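Local coordinates for protein biotin transporter BioY (Lactococcus lactis subsp. cremoris, PDB 4DVE) that binds biotin within the membrane and probably serves as the substrate-specific S component of an energy-coupling factor (ECF) transporter that drives uptake of the vitamin, at residues 50-55 with 174-179; 107-112 with 140-145; 130-135 with 179-184. All blocks are in the same frame, centred on the assembly; numbering follows the deposited sequence.

Contact 1: 50-55 with 174-179; sequences LQNMGI and CIKAIL. With BTN (biotin), chain D.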
# COMPACT_ATOMS: atom_id res chain seq x y z
N LEU A 50 -1.88 6.44 8.36
CA LEU A 50 -2.18 5.02 8.47
C LEU A 50 -2.50 4.38 7.12
O LEU A 50 -2.37 3.16 6.98
CB LEU A 50 -3.34 4.81 9.45
CG LEU A 50 -3.68 3.37 9.84
CD1 LEU A 50 -2.48 2.60 10.40
CD2 LEU A 50 -4.86 3.35 10.83
N GLN A 51 -2.87 5.18 6.12
CA GLN A 51 -3.48 4.64 4.89
C GLN A 51 -2.56 3.72 4.06
O GLN A 51 -3.04 2.80 3.38
CB GLN A 51 -4.05 5.82 4.08
CG GLN A 51 -4.74 5.48 2.80
CD GLN A 51 -5.54 6.66 2.23
OE1 GLN A 51 -6.78 6.60 2.15
NE2 GLN A 51 -4.84 7.69 1.79
N ASN A 52 -1.24 3.96 4.11
CA ASN A 52 -0.32 3.09 3.42
C ASN A 52 -0.35 1.63 3.89
O ASN A 52 0.03 0.73 3.14
CB ASN A 52 1.12 3.65 3.39
CG ASN A 52 1.73 3.80 4.75
OD1 ASN A 52 1.05 4.23 5.69
ND2 ASN A 52 3.02 3.46 4.88
N MSE A 53 -0.86 1.36 5.09
CA MSE A 53 -1.02 -0.03 5.53
C MSE A 53 -1.96 -0.82 4.61
O MSE A 53 -1.75 -2.03 4.33
CB MSE A 53 -1.54 -0.03 6.97
CG MSE A 53 -1.67 -1.47 7.48
SE MSE A 53 -2.15 -1.52 9.40
CE MSE A 53 -4.02 -0.96 9.19
N GLY A 54 -3.05 -0.19 4.18
CA GLY A 54 -4.02 -0.86 3.31
C GLY A 54 -3.40 -1.21 1.96
O GLY A 54 -3.76 -2.22 1.34
N ILE A 55 -2.52 -0.33 1.49
CA ILE A 55 -1.78 -0.55 0.27
C ILE A 55 -0.91 -1.80 0.42
O ILE A 55 -0.81 -2.58 -0.51
CB ILE A 55 -0.85 0.64 -0.09
CG1 ILE A 55 -1.64 1.97 -0.15
CG2 ILE A 55 -0.14 0.37 -1.42
CD1 ILE A 55 -2.84 1.94 -1.07
N CYS A 174 7.10 0.02 9.93
CA CYS A 174 7.41 -1.34 10.37
C CYS A 174 6.28 -1.97 11.16
O CYS A 174 5.95 -3.16 10.94
CB CYS A 174 8.70 -1.40 11.20
SG CYS A 174 10.17 -1.27 10.17
N ILE A 175 5.67 -1.19 12.06
CA ILE A 175 4.47 -1.62 12.77
C ILE A 175 3.35 -1.98 11.76
O ILE A 175 2.70 -3.02 11.92
CB ILE A 175 3.95 -0.57 13.77
CG1 ILE A 175 4.91 -0.42 14.95
CG2 ILE A 175 2.56 -0.94 14.30
CD1 ILE A 175 4.73 0.92 15.65
N LYS A 176 3.15 -1.14 10.76
CA LYS A 176 2.13 -1.39 9.72
C LYS A 176 2.42 -2.67 8.96
O LYS A 176 1.50 -3.41 8.66
CB LYS A 176 1.99 -0.24 8.72
CG LYS A 176 1.44 1.06 9.32
CD LYS A 176 1.70 2.25 8.39
CE LYS A 176 2.02 3.54 9.12
NZ LYS A 176 2.43 4.62 8.19
N ALA A 177 3.68 -2.89 8.61
CA ALA A 177 4.07 -4.09 7.87
C ALA A 177 3.85 -5.37 8.71
O ALA A 177 3.42 -6.40 8.17
CB ALA A 177 5.53 -4.00 7.40
N ILE A 178 4.16 -5.29 10.02
CA ILE A 178 3.99 -6.41 10.93
C ILE A 178 2.50 -6.73 11.07
O ILE A 178 2.10 -7.91 11.03
CB ILE A 178 4.50 -6.15 12.38
CG1 ILE A 178 6.01 -5.87 12.49
CG2 ILE A 178 4.17 -7.30 13.30
CD1 ILE A 178 6.89 -6.63 11.55
N LEU A 179 1.69 -5.69 11.28
CA LEU A 179 0.24 -5.89 11.41
C LEU A 179 -0.34 -6.42 10.10
O LEU A 179 -1.28 -7.23 10.12
CB LEU A 179 -0.47 -4.58 11.80
CG LEU A 179 -0.27 -4.14 13.25
CD1 LEU A 179 -0.72 -2.68 13.45
CD2 LEU A 179 -1.03 -5.08 14.18
C11 BTN D . -1.08 11.69 0.78
O11 BTN D . -2.17 11.39 1.31
O12 BTN D . -0.95 12.78 0.22
C10 BTN D . 0.11 10.72 0.81
C9 BTN D . 0.91 10.76 2.11
C8 BTN D . 2.13 9.81 2.04
C7 BTN D . 2.76 9.61 3.43
C2 BTN D . 3.94 8.65 3.40
S1 BTN D . 3.40 6.97 3.02
C6 BTN D . 4.93 6.31 3.65
C5 BTN D . 5.37 7.19 4.85
N1 BTN D . 4.84 6.69 6.09
C3 BTN D . 3.96 7.51 6.65
O3 BTN D . 3.37 7.32 7.72
N2 BTN D . 3.84 8.60 5.87
C4 BTN D . 4.70 8.56 4.71
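Asn52 and Lys176 meet where their side chains cross nearly at right angles. Lys176 leaves a buried helix position, passes Met53 and bends at chi3 (-144°) to bring NZ to Asn52 OD1 at 2.9 Å. The ammonium nitrogen lies in the plane of the Asn52 amide and uses one lone pair of OD1, with a C=O...N angle of 116°. The side chain of Asn52 is tucked between its own backbone N and carbonyl carbon (chi1 62°), which raises the amide beside the ligand. From there ND2 comes within 3.6 Å of biotin C6 and donates to Asp173 OD1, while CB lies 4.0 Å from the biotin sulfur S1. NZ also makes a weak hydrogen bond to biotin O3 at 2.9 Å, bonds Ile49 O, and forms a salt bridge with Asp173, its strongest partner.

Below this polar end the packing is apolar. Selenomethionine Met53 sets CB 3.9 Å from Lys176 CB, and its SE rests 4.2 Å from Leu179 CB. A long aliphatic stem with a charged tip suits Lys176, since it can line the helix interface and still reach the pocket. With an alanine at Asn52 the amide would be gone, and the ammonium and Asp173 OD1 would probably each lack one partner, leaving the lysine tip freer to swing away from biotin. The chemistry implies a buried positive charge, balanced by Asp173, that probably polarises the ureido carbonyl of biotin, with Asn52 bridging lysine and aspartate.

Contact 2: 107-112 with 140-145; sequences LFTPFL and VIFVDF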
# COMPACT_ATOMS: atom_id res chain seq x y z
N LEU A 107 0.80 2.43 -6.32
CA LEU A 107 0.27 1.69 -7.45
C LEU A 107 1.05 0.41 -7.76
O LEU A 107 0.45 -0.57 -8.18
CB LEU A 107 0.21 2.56 -8.70
CG LEU A 107 -0.44 1.89 -9.92
CD1 LEU A 107 -1.89 1.45 -9.63
CD2 LEU A 107 -0.36 2.83 -11.11
N PHE A 108 2.37 0.38 -7.54
CA PHE A 108 3.19 -0.78 -7.87
C PHE A 108 3.39 -1.76 -6.72
O PHE A 108 3.76 -2.90 -6.95
CB PHE A 108 4.57 -0.30 -8.34
CG PHE A 108 4.50 0.46 -9.60
CD1 PHE A 108 4.50 -0.20 -10.83
CD2 PHE A 108 4.37 1.84 -9.58
CE1 PHE A 108 4.39 0.52 -12.01
CE2 PHE A 108 4.27 2.57 -10.75
CZ PHE A 108 4.27 1.91 -11.97
N THR A 109 3.17 -1.29 -5.50
CA THR A 109 3.39 -2.09 -4.29
C THR A 109 2.62 -3.42 -4.28
O THR A 109 3.24 -4.45 -4.01
CB THR A 109 3.06 -1.24 -3.04
OG1 THR A 109 4.02 -0.17 -2.98
CG2 THR A 109 3.07 -2.04 -1.73
N PRO A 110 1.31 -3.41 -4.59
CA PRO A 110 0.59 -4.71 -4.53
C PRO A 110 1.04 -5.67 -5.59
O PRO A 110 1.04 -6.85 -5.35
CB PRO A 110 -0.89 -4.34 -4.71
CG PRO A 110 -0.92 -2.90 -5.01
CD PRO A 110 0.39 -2.27 -4.75
N PHE A 111 1.47 -5.15 -6.74
CA PHE A 111 2.00 -6.01 -7.78
C PHE A 111 3.31 -6.68 -7.32
O PHE A 111 3.49 -7.88 -7.42
CB PHE A 111 2.25 -5.23 -9.09
CG PHE A 111 2.96 -6.06 -10.09
CD1 PHE A 111 4.33 -5.94 -10.26
CD2 PHE A 111 2.28 -7.06 -10.78
CE1 PHE A 111 5.00 -6.77 -11.16
CE2 PHE A 111 2.94 -7.89 -11.68
CZ PHE A 111 4.30 -7.75 -11.86
N LEU A 112 4.22 -5.87 -6.80
CA LEU A 112 5.48 -6.38 -6.31
C LEU A 112 5.29 -7.37 -5.18
O LEU A 112 5.88 -8.45 -5.21
CB LEU A 112 6.39 -5.24 -5.88
CG LEU A 112 6.84 -4.38 -7.06
CD1 LEU A 112 7.47 -3.04 -6.58
CD2 LEU A 112 7.82 -5.15 -7.94
N VAL A 140 7.39 -0.71 2.27
CA VAL A 140 8.03 0.28 3.13
C VAL A 140 9.25 0.91 2.44
O VAL A 140 9.22 2.10 2.14
CB VAL A 140 8.39 -0.28 4.52
CG1 VAL A 140 9.07 0.81 5.37
CG2 VAL A 140 7.13 -0.85 5.19
N ILE A 141 10.29 0.12 2.13
CA ILE A 141 11.53 0.65 1.59
C ILE A 141 11.38 1.26 0.18
O ILE A 141 11.79 2.42 -0.04
CB ILE A 141 12.69 -0.38 1.60
CG1 ILE A 141 12.92 -0.97 3.01
CG2 ILE A 141 13.95 0.30 1.06
CD1 ILE A 141 13.20 0.06 4.13
N PHE A 142 10.78 0.49 -0.74
CA PHE A 142 10.47 0.96 -2.10
C PHE A 142 9.62 2.24 -2.06
O PHE A 142 9.99 3.25 -2.64
CB PHE A 142 9.72 -0.13 -2.89
CG PHE A 142 9.16 0.32 -4.21
CD1 PHE A 142 10.02 0.65 -5.27
CD2 PHE A 142 7.79 0.43 -4.40
CE1 PHE A 142 9.50 1.06 -6.49
CE2 PHE A 142 7.27 0.85 -5.61
CZ PHE A 142 8.12 1.16 -6.66
N VAL A 143 8.50 2.20 -1.35
CA VAL A 143 7.62 3.36 -1.22
C VAL A 143 8.30 4.62 -0.66
O VAL A 143 8.22 5.70 -1.28
CB VAL A 143 6.35 3.00 -0.41
CG1 VAL A 143 5.53 4.24 -0.03
CG2 VAL A 143 5.52 1.96 -1.19
N ASP A 144 9.02 4.47 0.46
CA ASP A 144 9.63 5.59 1.15
C ASP A 144 10.83 6.16 0.35
O ASP A 144 11.03 7.37 0.31
CB ASP A 144 10.01 5.24 2.61
CG ASP A 144 8.77 4.88 3.49
OD1 ASP A 144 7.63 4.89 2.97
OD2 ASP A 144 8.95 4.52 4.69
N PHE A 145 11.55 5.31 -0.35
CA PHE A 145 12.62 5.73 -1.24
C PHE A 145 12.12 6.54 -2.44
O PHE A 145 12.61 7.65 -2.70
CB PHE A 145 13.41 4.51 -1.70
CG PHE A 145 14.60 4.85 -2.48
CD1 PHE A 145 15.70 5.44 -1.84
CD2 PHE A 145 14.63 4.66 -3.84
CE1 PHE A 145 16.83 5.79 -2.56
CE2 PHE A 145 15.77 5.00 -4.56
CZ PHE A 145 16.86 5.57 -3.93
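Helices 107-112 and 140-145 run nearly antiparallel, at 160° with their axes 10.2 Å apart, and the CA atoms come nearest at Thr109 and Val143; the first helix is kinked at Pro110, whose ring nitrogen has no hydrogen to donate, and the N of Phe111 also makes no bond to the preceding turn. The gap is bridged chiefly by Phe142, whose CG is anti to the backbone N (chi1 171°), directing the ring toward the opposite helix. Leu112 CD1 lies over one face of that ring as a CH-pi contact, 4.1 Å from the centroid and 15° off the normal, shifted toward the rim. Phe108 CB approaches obliquely, 4.0 Å from Phe142 CE2, and Thr109 OG1 comes to the ring edge, 4.1 Å from Phe142 CD2. The same hydroxyl meets Val143 CG2 at 3.2 Å, tight for methyl against oxygen. Threonine suits this buried place because its OG1 lies within hydrogen-bonding reach of two carbonyl oxygens, Ala105 O in its own helix and Phe138 O in the facing one, which must share its single proton, while its small size lets Val143 come close.

Around the pair, Val143 also packs on Tyr102, Ala105 and Trp106 of helix 100-119, and its side chain is about 4 Å from biotin. Pro110 rests on Val71 of helix 52-80, while Val140 touches Ile170 and Asp173 of helix 170-189, so two further membrane helices adjoin this contact.

Contact 3: 130-135 with 179-184; sequences GELIIV and LTVVIV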
# COMPACT_ATOMS: atom_id res chain seq x y z
N GLY A 130 9.59 -14.50 5.97
CA GLY A 130 9.72 -14.23 4.53
C GLY A 130 8.66 -13.24 4.01
O GLY A 130 8.97 -12.28 3.31
N GLU A 131 7.41 -13.46 4.38
CA GLU A 131 6.34 -12.56 3.96
C GLU A 131 6.59 -11.14 4.48
O GLU A 131 6.42 -10.16 3.73
CB GLU A 131 4.98 -13.07 4.44
CG GLU A 131 3.78 -12.21 4.02
CD GLU A 131 2.50 -13.03 3.84
OE1 GLU A 131 1.43 -12.47 3.49
OE2 GLU A 131 2.57 -14.26 4.04
N LEU A 132 7.00 -11.03 5.75
CA LEU A 132 7.26 -9.74 6.38
C LEU A 132 8.39 -9.00 5.65
O LEU A 132 8.31 -7.80 5.43
CB LEU A 132 7.59 -9.89 7.88
CG LEU A 132 7.95 -8.60 8.64
CD1 LEU A 132 6.87 -7.52 8.51
CD2 LEU A 132 8.25 -8.89 10.12
N ILE A 133 9.43 -9.73 5.26
CA ILE A 133 10.53 -9.11 4.55
C ILE A 133 10.09 -8.60 3.17
O ILE A 133 10.49 -7.51 2.78
CB ILE A 133 11.74 -10.06 4.45
CG1 ILE A 133 12.30 -10.37 5.86
CG2 ILE A 133 12.81 -9.46 3.53
CD1 ILE A 133 12.52 -9.15 6.75
N ILE A 134 9.28 -9.37 2.46
CA ILE A 134 8.71 -8.92 1.17
C ILE A 134 7.86 -7.66 1.35
O ILE A 134 7.97 -6.68 0.58
CB ILE A 134 7.92 -10.05 0.47
CG1 ILE A 134 8.86 -11.19 0.07
CG2 ILE A 134 7.15 -9.54 -0.77
CD1 ILE A 134 8.13 -12.51 -0.15
N VAL A 135 7.03 -7.66 2.39
CA VAL A 135 6.20 -6.50 2.66
C VAL A 135 7.07 -5.28 3.02
O VAL A 135 6.83 -4.19 2.52
CB VAL A 135 5.13 -6.78 3.75
CG1 VAL A 135 4.43 -5.48 4.18
CG2 VAL A 135 4.11 -7.81 3.24
N LEU A 179 1.69 -5.69 11.28
CA LEU A 179 0.24 -5.89 11.41
C LEU A 179 -0.34 -6.42 10.10
O LEU A 179 -1.28 -7.23 10.12
CB LEU A 179 -0.47 -4.58 11.80
CG LEU A 179 -0.27 -4.14 13.25
CD1 LEU A 179 -0.72 -2.68 13.45
CD2 LEU A 179 -1.03 -5.08 14.18
N THR A 180 0.21 -5.95 8.98
CA THR A 180 -0.17 -6.46 7.65
C THR A 180 0.01 -7.98 7.57
O THR A 180 -0.92 -8.71 7.20
CB THR A 180 0.59 -5.77 6.50
OG1 THR A 180 0.14 -4.40 6.37
CG2 THR A 180 0.39 -6.52 5.17
N VAL A 181 1.19 -8.47 7.93
CA VAL A 181 1.45 -9.91 7.86
C VAL A 181 0.52 -10.68 8.79
O VAL A 181 -0.12 -11.67 8.36
CB VAL A 181 2.93 -10.24 8.08
CG1 VAL A 181 3.18 -11.77 8.05
CG2 VAL A 181 3.77 -9.52 7.03
N VAL A 182 0.38 -10.22 10.04
CA VAL A 182 -0.51 -10.87 11.01
C VAL A 182 -1.96 -10.93 10.48
O VAL A 182 -2.58 -12.00 10.45
CB VAL A 182 -0.51 -10.15 12.38
CG1 VAL A 182 -1.54 -10.78 13.31
CG2 VAL A 182 0.88 -10.19 13.03
N ILE A 183 -2.49 -9.78 10.07
CA ILE A 183 -3.86 -9.69 9.57
C ILE A 183 -4.09 -10.54 8.30
O ILE A 183 -5.04 -11.36 8.26
CB ILE A 183 -4.29 -8.24 9.34
CG1 ILE A 183 -4.43 -7.51 10.68
CG2 ILE A 183 -5.62 -8.15 8.59
CD1 ILE A 183 -4.46 -5.99 10.50
N VAL A 184 -3.23 -10.40 7.30
CA VAL A 184 -3.45 -11.12 6.06
C VAL A 184 -3.27 -12.64 6.22
O VAL A 184 -4.06 -13.39 5.62
CB VAL A 184 -2.70 -10.59 4.81
CG1 VAL A 184 -2.73 -9.07 4.74
CG2 VAL A 184 -1.31 -11.15 4.73
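The carboxylate of Glu131 is the flat group that reaches across here, and it meets a single methyl of the other helix. Val184 CG2 stands 3.3 Å from Glu131 OE1, tilted out of the carboxylate plane, and neither face is stacked by residues 179-184. The oxygens are taken by charges farther along helix 170-189: OE1 forms a salt bridge with Arg188 and OE2 with Arg185. The Glu131 chain leaves with CG anti to the backbone N and bends at chi2 (149°), bringing the acid to these two arginines. A long acidic side chain fits because its CG methylene can lie against Val181 while its end, though buried, keeps partners of opposite charge.

Val181 forms the centre of the interface. Its CG2 presses on the backbone of the facing helix, 3.6 Å from Leu132 CA, with the Leu132 side chain crossing at about a right angle. The same methyl, Val181 CG2, also meets Glu131 CG at 4.0 Å and Val135 CG2 at 4.2 Å. A branched but short residue is apt here: two methyls next to the backbone fill the gap between helices without holding them apart. Farther along, Thr180 turns CG2 to Val135 CG1 at 4.3 Å, while its OG1 bonds Lys176 O in its own helix, so that only a methyl need face the apolar partner.

The segments cross at 129° with axes 9.5 Å apart. Such steeply crossed helices of roughly opposed direction, with a valine against the neighbouring backbone, belong to the helical membrane bundle of an ECF S component; beyond the segment, Arg185 and Arg188 let Glu131 join helices 128-155 and 170-189 away from biotin, which lies about 12 Å from the Val135 side chain.

From the N terminus, residues 50-55 open contact 1 at the start of helix 52-80, and the long loop closes only at 174-179 in the last helix. Within it nests contact 2, in which helix 100-119 meets helix 128-155. Contact 3 begins between the two halves of contact 2 and ends beyond contact 1, at 179-184, and thus crosses both. Contacts 1 and 3 share Leu179 and adjoin through Ala177 and Val135; contacts 1 and 2 touch where Ile55 packs on Thr109 and Pro110. Together they tie helices 52-80, 100-119, 128-155 and 170-189 into one bundle, with contacts 1 and 2 beside the biotin pocket and contact 3 farther from it.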